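Local coordinates for protein aspartate aminotransferase, mitochondrial (Trypanosoma brucei brucei, PDB 4W5K) that probably catalyses the pyridoxal-phosphate-dependent transfer of an amino group between L-aspartate and 2-oxoglutarate, working as a homodimer, at residues A[101-106]-A[238-243]; A[129-134]-A[207-212]; A[145-150]-A[178-183]. The protein carries 1 engineered substitution. All coordinates share one frame; numbering follows the deposited sequence.

Contact 1 of 3, residues A[101-106]-A[238-243]; sequences TGALRI and IVAQSF. With PLP (pyridoxal-5'-phosphate), chain C.
The joint of Ala-103 and Leu-104 with Ala-240 contains no flat side chain. The one flat group beside it is the pyridine ring of PLP, and Leu-104 CD1 comes to its rim, 4.0 Å from C6, rather than over a face. The joint itself is small and apolar. Ala-103 CB meets Ala-240 CB at 3.5 Å, methyl against methyl. Leu-104 reaches the same methyl from beside it: its CG and CD2 both lie 3.8 Å from Ala-240 CB. CG stands anti to its own carbonyl carbon (chi1 -70°), which brings the branched end round to Ala-240. Helix 99-110 therefore sits close on strand 238-242: the axes of 101-106 and 238-242 approach to 6.9 Å and run nearly antiparallel, at 158°. This is helix-on-sheet packing in the large domain of a fold-type I aminotransferase. The start of the helix faces the cofactor phosphate. Thr-101 donates to PLP O2P twice, from N at 2.8 Å and from OG1 at 2.6 Å. At the end of the strand, Ser-242 OG donates to PLP O3P at 2.6 Å. Gly-100, Ser-244 and Arg-253 add further bonds to PLP. Arg-105 NH1 bonds to Pro-280 O of the second subunit.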
loop_
_atom_site.group_PDB
_atom_site.type_symbol
_atom_site.label_atom_id
_atom_site.label_comp_id
_atom_site.label_asym_id
_atom_site.label_seq_id
_atom_site.Cartn_x
_atom_site.Cartn_y
_atom_site.Cartn_z
ATOM N N THR A 101 -7.343 -6.614 1.028
ATOM C CA THR A 101 -7.153 -6.566 -0.419
ATOM C C THR A 101 -5.718 -6.912 -0.751
ATOM O O THR A 101 -5.483 -7.757 -1.623
ATOM C CB THR A 101 -7.503 -5.195 -1.022
ATOM O OG1 THR A 101 -8.861 -4.853 -0.673
ATOM C CG2 THR A 101 -7.346 -5.219 -2.543
ATOM N N GLY A 102 -4.777 -6.269 -0.056
ATOM C CA GLY A 102 -3.353 -6.565 -0.266
ATOM C C GLY A 102 -3.029 -8.036 0.006
ATOM O O GLY A 102 -2.259 -8.675 -0.728
ATOM N N ALA A 103 -3.619 -8.604 1.055
ATOM C CA ALA A 103 -3.371 -10.014 1.331
ATOM C C ALA A 103 -3.912 -10.913 0.219
ATOM O O ALA A 103 -3.280 -11.900 -0.145
ATOM C CB ALA A 103 -3.997 -10.433 2.690
ATOM N N LEU A 104 -5.094 -10.591 -0.312
ATOM C CA LEU A 104 -5.643 -11.382 -1.431
ATOM C C LEU A 104 -4.719 -11.318 -2.637
ATOM O O LEU A 104 -4.466 -12.332 -3.296
ATOM C CB LEU A 104 -7.030 -10.874 -1.822
ATOM C CG LEU A 104 -8.048 -11.216 -0.739
ATOM C CD1 LEU A 104 -9.254 -10.295 -0.880
ATOM C CD2 LEU A 104 -8.477 -12.737 -0.842
ATOM N N ARG A 105 -4.241 -10.120 -2.958
ATOM C CA ARG A 105 -3.371 -9.934 -4.122
ATOM C C ARG A 105 -1.992 -10.580 -3.929
ATOM O O ARG A 105 -1.521 -11.338 -4.808
ATOM C CB ARG A 105 -3.195 -8.438 -4.437
ATOM C CG ARG A 105 -2.143 -8.110 -5.525
ATOM C CD ARG A 105 -2.466 -8.766 -6.871
ATOM N NE ARG A 105 -1.450 -8.416 -7.870
ATOM C CZ ARG A 105 -1.500 -7.346 -8.670
ATOM N NH1 ARG A 105 -2.529 -6.506 -8.590
ATOM N NH2 ARG A 105 -0.519 -7.128 -9.559
ATOM N N ILE A 106 -1.332 -10.267 -2.812
ATOM C CA ILE A 106 -0.002 -10.839 -2.553
ATOM C C ILE A 106 -0.111 -12.371 -2.421
ATOM O O ILE A 106 0.708 -13.094 -2.967
ATOM C CB ILE A 106 0.653 -10.235 -1.307
ATOM C CG1 ILE A 106 0.993 -8.755 -1.562
ATOM C CG2 ILE A 106 1.912 -11.001 -0.932
ATOM C CD1 ILE A 106 2.051 -8.500 -2.629
ATOM N N ILE A 238 -4.423 -20.725 3.027
ATOM C CA ILE A 238 -4.116 -19.299 2.900
ATOM C C ILE A 238 -5.217 -18.514 3.600
ATOM O O ILE A 238 -6.389 -18.853 3.453
ATOM C CB ILE A 238 -4.035 -18.839 1.431
ATOM C CG1 ILE A 238 -3.091 -19.743 0.640
ATOM C CG2 ILE A 238 -3.561 -17.362 1.328
ATOM C CD1 ILE A 238 -3.801 -20.603 -0.346
ATOM N N VAL A 239 -4.844 -17.476 4.350
ATOM C CA VAL A 239 -5.839 -16.620 4.993
ATOM C C VAL A 239 -5.511 -15.152 4.723
ATOM O O VAL A 239 -4.392 -14.721 5.011
ATOM C CB VAL A 239 -5.899 -16.824 6.520
ATOM C CG1 VAL A 239 -7.021 -15.954 7.120
ATOM C CG2 VAL A 239 -6.154 -18.302 6.870
ATOM N N ALA A 240 -6.471 -14.409 4.153
ATOM C CA ALA A 240 -6.348 -12.961 3.975
ATOM C C ALA A 240 -7.165 -12.319 5.077
ATOM O O ALA A 240 -8.384 -12.517 5.148
ATOM C CB ALA A 240 -6.863 -12.521 2.601
ATOM N N GLN A 241 -6.487 -11.586 5.956
ATOM C CA GLN A 241 -7.106 -11.077 7.171
ATOM C C GLN A 241 -7.167 -9.541 7.145
ATOM O O GLN A 241 -6.137 -8.873 7.072
ATOM C CB GLN A 241 -6.309 -11.593 8.393
ATOM C CG GLN A 241 -6.715 -11.043 9.736
ATOM C CD GLN A 241 -5.846 -11.594 10.852
ATOM O OE1 GLN A 241 -4.652 -11.839 10.650
ATOM N NE2 GLN A 241 -6.419 -11.742 12.050
ATOM N N SER A 242 -8.376 -8.987 7.228
ATOM C CA SER A 242 -8.565 -7.530 7.229
ATOM C C SER A 242 -8.823 -6.962 8.619
ATOM O O SER A 242 -9.610 -7.519 9.394
ATOM C CB SER A 242 -9.739 -7.150 6.309
ATOM O OG SER A 242 -10.028 -5.762 6.409
ATOM N N PHE A 243 -8.185 -5.828 8.920
ATOM C CA PHE A 243 -8.472 -5.099 10.142
ATOM C C PHE A 243 -9.288 -3.849 9.895
ATOM O O PHE A 243 -9.497 -3.036 10.813
ATOM C CB PHE A 243 -7.149 -4.789 10.866
ATOM C CG PHE A 243 -6.461 -6.029 11.334
ATOM C CD1 PHE A 243 -7.051 -6.829 12.304
ATOM C CD2 PHE A 243 -5.288 -6.465 10.742
ATOM C CE1 PHE A 243 -6.443 -8.018 12.713
ATOM C CE2 PHE A 243 -4.667 -7.644 11.163
ATOM C CZ PHE A 243 -5.242 -8.419 12.144
HETATM N N1 PLP C . -12.820 -9.061 1.146
HETATM C C2 PLP C . -14.125 -8.816 1.502
HETATM C C2A PLP C . -15.084 -9.963 1.508
HETATM C C3 PLP C . -14.538 -7.529 1.848
HETATM O O3 PLP C . -15.836 -7.259 2.187
HETATM C C4 PLP C . -13.621 -6.487 1.838
HETATM C C4A PLP C . -14.037 -5.170 2.433
HETATM O O4A PLP C . -14.768 -4.426 1.774
HETATM C C5 PLP C . -12.297 -6.733 1.479
HETATM C C6 PLP C . -11.899 -8.030 1.149
HETATM C C5A PLP C . -11.278 -5.604 1.432
HETATM O O4P PLP C . -10.872 -5.245 2.723
HETATM P P PLP C . -9.737 -4.209 2.971
HETATM O O1P PLP C . -10.302 -2.825 3.091
HETATM O O2P PLP C . -8.731 -4.273 1.849
HETATM O O3P PLP C . -9.110 -4.642 4.277
#

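Contact 2 of 3, residues A[129-134]-A[207-212]; sequences PNHESI and FVDMAY. With PLP (pyridoxal-5'-phosphate), chain C.
His-131 points its imidazole at the carboxylate of Asp-209, and the two flat groups are strongly turned against each other, with planes 67° apart. His-131 NE2 donates to Asp-209 OD2 at 2.7 Å. The bond is bent, with an N-H...O angle of 133°. The oxygen lies close to the plane of the imidazole, at its edge. NE2 meets OD2 on its anti side, 15° out of the carboxylate plane. His-131 CE1 is also near OD2, at 3.2 Å, because the oxygen is displaced toward that corner of the ring. Asp-209 has its CG anti to the backbone N, which carries the carboxylate out from strand 205-210 toward the helix and the cofactor. There OD2 also lies 2.6 Å from PLP N1, so the same oxygen lies close to both the histidine and the pyridine nitrogen. An aspartate facing the pyridine nitrogen from the central sheet is a hallmark of fold-type I PLP enzymes. In aspartate aminotransferases it is thought to keep that nitrogen protonated; the histidine is a second-shell residue that probably helps to fix the carboxylate. The His-131 ring is itself set by Tyr-128, edge-to-face, and by His-176. Beyond Asp-209 in 207-212, Ala-211 CB lies over the pyridine ring, 3.7 Å from PLP C2. The same methyl covers one face of the Tyr-212 ring toward its rim. Tyr-212 OH shares a hydrogen bond with PLP O3 at 2.6 Å, and O3 lies near the plane of the phenol, at its edge. On helix 129-137, Asn-130 ND2 bonds to Arg-279 O of the second subunit.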
loop_
_atom_site.group_PDB
_atom_site.type_symbol
_atom_site.label_atom_id
_atom_site.label_comp_id
_atom_site.label_asym_id
_atom_site.label_seq_id
_atom_site.Cartn_x
_atom_site.Cartn_y
_atom_site.Cartn_z
ATOM N N PRO A 129 -17.035 -8.305 -5.660
ATOM C CA PRO A 129 -16.720 -7.830 -7.008
ATOM C C PRO A 129 -15.220 -7.740 -7.291
ATOM O O PRO A 129 -14.798 -8.135 -8.370
ATOM C CB PRO A 129 -17.372 -6.445 -7.041
ATOM C CG PRO A 129 -18.580 -6.617 -6.136
ATOM C CD PRO A 129 -18.094 -7.497 -5.021
ATOM N N ASN A 130 -14.420 -7.266 -6.342
ATOM C CA ASN A 130 -13.003 -7.045 -6.656
ATOM C C ASN A 130 -12.197 -8.345 -6.720
ATOM O O ASN A 130 -11.083 -8.345 -7.240
ATOM C CB ASN A 130 -12.372 -6.091 -5.619
ATOM C CG ASN A 130 -11.027 -5.452 -6.094
ATOM O OD1 ASN A 130 -10.779 -5.235 -7.287
ATOM N ND2 ASN A 130 -10.165 -5.151 -5.127
ATOM N N HIS A 131 -12.758 -9.453 -6.228
ATOM C CA HIS A 131 -12.030 -10.720 -6.231
ATOM C C HIS A 131 -11.636 -11.110 -7.650
ATOM O O HIS A 131 -10.529 -11.617 -7.881
ATOM C CB HIS A 131 -12.860 -11.855 -5.602
ATOM C CG HIS A 131 -12.754 -11.932 -4.113
ATOM N ND1 HIS A 131 -13.736 -12.500 -3.330
ATOM C CD2 HIS A 131 -11.770 -11.547 -3.265
ATOM C CE1 HIS A 131 -13.369 -12.445 -2.062
ATOM N NE2 HIS A 131 -12.184 -11.868 -1.993
ATOM N N GLU A 132 -12.522 -10.872 -8.611
ATOM C CA GLU A 132 -12.213 -11.285 -9.983
ATOM C C GLU A 132 -10.947 -10.609 -10.514
ATOM O O GLU A 132 -10.053 -11.262 -11.050
ATOM C CB GLU A 132 -13.382 -10.982 -10.927
ATOM C CG GLU A 132 -13.146 -11.569 -12.312
ATOM C CD GLU A 132 -14.371 -11.487 -13.209
ATOM O OE1 GLU A 132 -15.027 -10.428 -13.221
ATOM O OE2 GLU A 132 -14.684 -12.491 -13.890
ATOM N N SER A 133 -10.876 -9.293 -10.354
ATOM C CA SER A 133 -9.740 -8.546 -10.864
ATOM C C SER A 133 -8.451 -8.857 -10.104
ATOM O O SER A 133 -7.374 -8.970 -10.712
ATOM C CB SER A 133 -9.997 -7.038 -10.809
ATOM O OG SER A 133 -8.892 -6.401 -11.471
ATOM N N ILE A 134 -8.551 -8.944 -8.784
ATOM C CA ILE A 134 -7.393 -9.294 -7.951
ATOM C C ILE A 134 -6.740 -10.559 -8.478
ATOM O O ILE A 134 -5.535 -10.601 -8.742
ATOM C CB ILE A 134 -7.794 -9.514 -6.477
ATOM C CG1 ILE A 134 -8.191 -8.185 -5.807
ATOM C CG2 ILE A 134 -6.636 -10.113 -5.677
ATOM C CD1 ILE A 134 -8.942 -8.364 -4.462
ATOM N N PHE A 207 -8.465 -20.941 0.277
ATOM C CA PHE A 207 -8.027 -19.528 0.380
ATOM C C PHE A 207 -9.158 -18.812 1.113
ATOM O O PHE A 207 -10.208 -18.537 0.538
ATOM C CB PHE A 207 -7.792 -18.951 -1.021
ATOM C CG PHE A 207 -6.902 -17.724 -1.074
ATOM C CD1 PHE A 207 -6.987 -16.718 -0.128
ATOM C CD2 PHE A 207 -5.962 -17.613 -2.107
ATOM C CE1 PHE A 207 -6.154 -15.579 -0.204
ATOM C CE2 PHE A 207 -5.111 -16.474 -2.211
ATOM C CZ PHE A 207 -5.207 -15.456 -1.249
ATOM N N VAL A 208 -8.943 -18.551 2.391
ATOM C CA VAL A 208 -9.970 -17.939 3.261
ATOM C C VAL A 208 -9.864 -16.425 3.226
ATOM O O VAL A 208 -8.820 -15.862 3.555
ATOM C CB VAL A 208 -9.819 -18.417 4.686
ATOM C CG1 VAL A 208 -10.855 -17.687 5.624
ATOM C CG2 VAL A 208 -10.033 -19.900 4.751
ATOM N N ASP A 209 -10.926 -15.764 2.787
ATOM C CA ASP A 209 -11.032 -14.311 2.911
ATOM C C ASP A 209 -11.768 -14.041 4.224
ATOM O O ASP A 209 -12.971 -14.300 4.344
ATOM C CB ASP A 209 -11.768 -13.709 1.697
ATOM C CG ASP A 209 -11.859 -12.178 1.754
ATOM O OD1 ASP A 209 -11.600 -11.597 2.825
ATOM O OD2 ASP A 209 -12.196 -11.551 0.722
ATOM N N MET A 210 -11.023 -13.589 5.231
ATOM C CA MET A 210 -11.595 -13.304 6.554
ATOM C C MET A 210 -11.555 -11.803 6.805
ATOM O O MET A 210 -10.609 -11.283 7.421
ATOM C CB MET A 210 -10.832 -14.036 7.670
ATOM C CG MET A 210 -11.532 -13.865 9.046
ATOM S SD MET A 210 -10.903 -14.949 10.332
ATOM C CE MET A 210 -9.258 -14.287 10.543
ATOM N N ALA A 211 -12.573 -11.115 6.306
ATOM C CA ALA A 211 -12.586 -9.649 6.367
ATOM C C ALA A 211 -13.321 -9.126 7.591
ATOM O O ALA A 211 -13.234 -7.937 7.863
ATOM C CB ALA A 211 -13.231 -9.061 5.068
ATOM N N TYR A 212 -14.042 -9.985 8.323
ATOM C CA TYR A 212 -14.928 -9.509 9.385
ATOM C C TYR A 212 -14.859 -10.323 10.670
ATOM O O TYR A 212 -15.862 -10.462 11.343
ATOM C CB TYR A 212 -16.392 -9.492 8.886
ATOM C CG TYR A 212 -16.569 -8.648 7.648
ATOM C CD1 TYR A 212 -16.598 -7.266 7.747
ATOM C CD2 TYR A 212 -16.696 -9.233 6.379
ATOM C CE1 TYR A 212 -16.738 -6.465 6.630
ATOM C CE2 TYR A 212 -16.829 -8.440 5.240
ATOM C CZ TYR A 212 -16.841 -7.046 5.384
ATOM O OH TYR A 212 -16.973 -6.230 4.288
HETATM N N1 PLP C . -12.820 -9.061 1.146
HETATM C C2 PLP C . -14.125 -8.816 1.502
HETATM C C2A PLP C . -15.084 -9.963 1.508
HETATM C C3 PLP C . -14.538 -7.529 1.848
HETATM O O3 PLP C . -15.836 -7.259 2.187
HETATM C C4 PLP C . -13.621 -6.487 1.838
HETATM C C4A PLP C . -14.037 -5.170 2.433
HETATM O O4A PLP C . -14.768 -4.426 1.774
HETATM C C5 PLP C . -12.297 -6.733 1.479
HETATM C C6 PLP C . -11.899 -8.030 1.149
HETATM C C5A PLP C . -11.278 -5.604 1.432
HETATM O O4P PLP C . -10.872 -5.245 2.723
HETATM P P PLP C . -9.737 -4.209 2.971
HETATM O O1P PLP C . -10.302 -2.825 3.091
HETATM O O2P PLP C . -8.731 -4.273 1.849
HETATM O O3P PLP C . -9.110 -4.642 4.277
#

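Contact 3 of 3, residues A[145-150]-A[178-183]; sequences YSYYDP and CAHNPT. With PLP (pyridoxal-5'-phosphate), chain C.
Tyr-147 lays the CE2 corner of its phenol over one face of the His-180 imidazole. CE2 sits 3.5 Å above the imidazole plane, over the middle of the ring, and its nearest atom there is His-180 CD2 at 3.6 Å. The ring centroids are 4.7 Å apart and the planes are tilted by 33°, so the pair is oblique. The phenol runs on past the imidazole toward the backbone of the loop, and Tyr-147 OH is hydrogen-bonded there to Val-185 O. Both side chains have CG anti to the backbone N, which extends each toward the other segment. Next to this pair, Tyr-148 passes alongside Thr-183. Tyr-148 CD1 lies 3.8 Å from Thr-183 CG2 and 3.9 Å from Thr-183 CB, a purely apolar touch. The other branch of Thr-183 is polar. With chi1 at 73°, OG1 sits between the backbone N and the carbonyl carbon, and it bonds His-180 ND1 at 2.8 Å. Val-185 N also bonds this hydroxyl. The imidazole is thus covered on one face by Tyr-147 and bonded at ND1 to Thr-183, which together probably limit its rotation. Asp-186 holds the backbone N atoms of Ala-179 and His-180. The two tyrosines lie at the end of the broken strand 141-149, near one border of the sheet. Tyr-148 N is hydrogen-bonded to Asp-125, and Tyr-147 N weakly so. The loop they pack against follows strand 172-176 and carries Asn-181, whose ND2 donates to PLP O3 at 2.8 Å, fairly straight at 158°. The peptide from Asn-181 to Pro-182 is cis. This is the Asn-Pro-Thr-Gly loop of class I aminotransferases, whose asparagine binds the cofactor's phenolic oxygen.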
loop_
_atom_site.group_PDB
_atom_site.type_symbol
_atom_site.label_atom_id
_atom_site.label_comp_id
_atom_site.label_asym_id
_atom_site.label_seq_id
_atom_site.Cartn_x
_atom_site.Cartn_y
_atom_site.Cartn_z
ATOM N N TYR A 145 -18.614 -21.494 -7.960
ATOM C CA TYR A 145 -19.319 -22.658 -7.402
ATOM C C TYR A 145 -20.676 -22.214 -6.874
ATOM O O TYR A 145 -20.841 -21.074 -6.436
ATOM C CB TYR A 145 -18.520 -23.360 -6.288
ATOM C CG TYR A 145 -18.066 -22.518 -5.097
ATOM C CD1 TYR A 145 -18.952 -22.140 -4.092
ATOM C CD2 TYR A 145 -16.729 -22.159 -4.948
ATOM C CE1 TYR A 145 -18.526 -21.395 -2.984
ATOM C CE2 TYR A 145 -16.293 -21.413 -3.845
ATOM C CZ TYR A 145 -17.188 -21.034 -2.873
ATOM O OH TYR A 145 -16.762 -20.305 -1.790
ATOM N N SER A 146 -21.640 -23.126 -6.920
ATOM C CA SER A 146 -22.965 -22.855 -6.398
ATOM C C SER A 146 -22.880 -22.441 -4.938
ATOM O O SER A 146 -22.140 -23.035 -4.150
ATOM C CB SER A 146 -23.853 -24.087 -6.552
ATOM O OG SER A 146 -23.996 -24.461 -7.911
ATOM N N TYR A 147 -23.622 -21.403 -4.575
ATOM C CA TYR A 147 -23.537 -20.869 -3.221
ATOM C C TYR A 147 -24.824 -20.175 -2.838
ATOM O O TYR A 147 -25.506 -20.591 -1.898
ATOM C CB TYR A 147 -22.348 -19.887 -3.081
ATOM C CG TYR A 147 -22.160 -19.406 -1.660
ATOM C CD1 TYR A 147 -21.514 -20.201 -0.720
ATOM C CD2 TYR A 147 -22.638 -18.162 -1.256
ATOM C CE1 TYR A 147 -21.347 -19.774 0.586
ATOM C CE2 TYR A 147 -22.481 -17.716 0.067
ATOM C CZ TYR A 147 -21.834 -18.540 0.978
ATOM O OH TYR A 147 -21.639 -18.142 2.278
ATOM N N TYR A 148 -25.172 -19.119 -3.566
ATOM C CA TYR A 148 -26.375 -18.339 -3.221
ATOM C C TYR A 148 -27.632 -18.858 -3.914
ATOM O O TYR A 148 -27.633 -19.148 -5.118
ATOM C CB TYR A 148 -26.154 -16.864 -3.570
ATOM C CG TYR A 148 -27.335 -15.962 -3.279
ATOM C CD1 TYR A 148 -27.641 -15.581 -1.978
ATOM C CD2 TYR A 148 -28.128 -15.470 -4.307
ATOM C CE1 TYR A 148 -28.717 -14.738 -1.710
ATOM C CE2 TYR A 148 -29.178 -14.629 -4.056
ATOM C CZ TYR A 148 -29.475 -14.267 -2.745
ATOM O OH TYR A 148 -30.550 -13.437 -2.473
ATOM N N ASP A 149 -28.704 -18.979 -3.134
ATOM C CA ASP A 149 -30.010 -19.432 -3.624
ATOM C C ASP A 149 -30.946 -18.231 -3.695
ATOM O O ASP A 149 -31.396 -17.740 -2.662
ATOM C CB ASP A 149 -30.562 -20.514 -2.687
ATOM C CG ASP A 149 -31.874 -21.134 -3.178
ATOM O OD1 ASP A 149 -32.594 -20.510 -3.987
ATOM O OD2 ASP A 149 -32.178 -22.262 -2.729
ATOM N N PRO A 150 -31.242 -17.742 -4.908
ATOM C CA PRO A 150 -32.035 -16.510 -5.005
ATOM C C PRO A 150 -33.509 -16.718 -4.592
ATOM O O PRO A 150 -34.169 -15.743 -4.221
ATOM C CB PRO A 150 -31.932 -16.131 -6.493
ATOM C CG PRO A 150 -30.841 -17.024 -7.076
ATOM C CD PRO A 150 -30.871 -18.267 -6.233
ATOM N N CYS A 178 -16.879 -15.491 7.158
ATOM C CA CYS A 178 -18.161 -15.075 7.757
ATOM C C CYS A 178 -18.532 -13.724 7.201
ATOM O O CYS A 178 -17.694 -13.045 6.581
ATOM C CB CYS A 178 -18.116 -15.019 9.290
ATOM S SG CYS A 178 -16.761 -14.074 10.009
ATOM N N ALA A 179 -19.783 -13.334 7.427
ATOM C CA ALA A 179 -20.365 -12.148 6.806
ATOM C C ALA A 179 -20.036 -12.084 5.309
ATOM O O ALA A 179 -19.426 -11.124 4.813
ATOM C CB ALA A 179 -19.918 -10.851 7.550
ATOM N N HIS A 180 -20.462 -13.123 4.594
ATOM C CA HIS A 180 -20.313 -13.140 3.155
ATOM C C HIS A 180 -20.739 -11.803 2.529
ATOM O O HIS A 180 -21.811 -11.270 2.834
ATOM C CB HIS A 180 -21.124 -14.294 2.567
ATOM C CG HIS A 180 -21.015 -14.402 1.078
ATOM N ND1 HIS A 180 -21.916 -13.806 0.219
ATOM C CD2 HIS A 180 -20.108 -15.034 0.293
ATOM C CE1 HIS A 180 -21.567 -14.067 -1.030
ATOM N NE2 HIS A 180 -20.474 -14.809 -1.012
ATOM N N ASN A 181 -19.862 -11.248 1.696
ATOM C CA ASN A 181 -20.117 -9.992 0.996
ATOM C C ASN A 181 -20.284 -10.379 -0.475
ATOM O O ASN A 181 -19.339 -10.885 -1.107
ATOM C CB ASN A 181 -18.945 -9.006 1.248
ATOM C CG ASN A 181 -19.114 -7.649 0.560
ATOM O OD1 ASN A 181 -20.005 -7.434 -0.259
ATOM N ND2 ASN A 181 -18.217 -6.734 0.878
ATOM N N PRO A 182 -21.442 -10.088 -1.073
ATOM C CA PRO A 182 -22.475 -9.109 -0.731
ATOM C C PRO A 182 -23.790 -9.634 -0.138
ATOM O O PRO A 182 -24.678 -8.812 0.091
ATOM C CB PRO A 182 -22.760 -8.480 -2.092
ATOM C CG PRO A 182 -22.726 -9.691 -3.024
ATOM C CD PRO A 182 -21.646 -10.611 -2.439
ATOM N N THR A 183 -23.935 -10.938 0.100
ATOM C CA THR A 183 -25.271 -11.475 0.391
ATOM C C THR A 183 -25.597 -11.566 1.878
ATOM O O THR A 183 -26.772 -11.554 2.249
ATOM C CB THR A 183 -25.452 -12.883 -0.197
ATOM O OG1 THR A 183 -24.686 -13.809 0.584
ATOM C CG2 THR A 183 -24.989 -12.917 -1.653
HETATM N N1 PLP C . -12.820 -9.061 1.146
HETATM C C2 PLP C . -14.125 -8.816 1.502
HETATM C C2A PLP C . -15.084 -9.963 1.508
HETATM C C3 PLP C . -14.538 -7.529 1.848
HETATM O O3 PLP C . -15.836 -7.259 2.187
HETATM C C4 PLP C . -13.621 -6.487 1.838
HETATM C C4A PLP C . -14.037 -5.170 2.433
HETATM O O4A PLP C . -14.768 -4.426 1.774
HETATM C C5 PLP C . -12.297 -6.733 1.479
HETATM C C6 PLP C . -11.899 -8.030 1.149
HETATM C C5A PLP C . -11.278 -5.604 1.432
HETATM O O4P PLP C . -10.872 -5.245 2.723
HETATM P P PLP C . -9.737 -4.209 2.971
HETATM O O1P PLP C . -10.302 -2.825 3.091
HETATM O O2P PLP C . -8.731 -4.273 1.849
HETATM O O3P PLP C . -9.110 -4.642 4.277
#

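All three contacts are buried, and all three reach the same mixed sheet and the same PLP. Contacts 1 and 2 are neighbours: strands 238-242 and 205-210 pair in the sheet, and Leu-104 of contact 1 packs on His-131 of contact 2. Both also touch the second subunit. Contact 3 lies farther out, its centre about 19 Å from that of contact 1, and no other protein chain touches it. It meets contact 2 where Tyr-212 packs beside Asn-181. Chemistry follows place. Contact 1 is apolar helix-to-strand packing beside the phosphate, contact 2 a polar pair behind the pyridine nitrogen, and contact 3 aromatic and apolar packing of a strand end on the loop whose asparagine reaches O3.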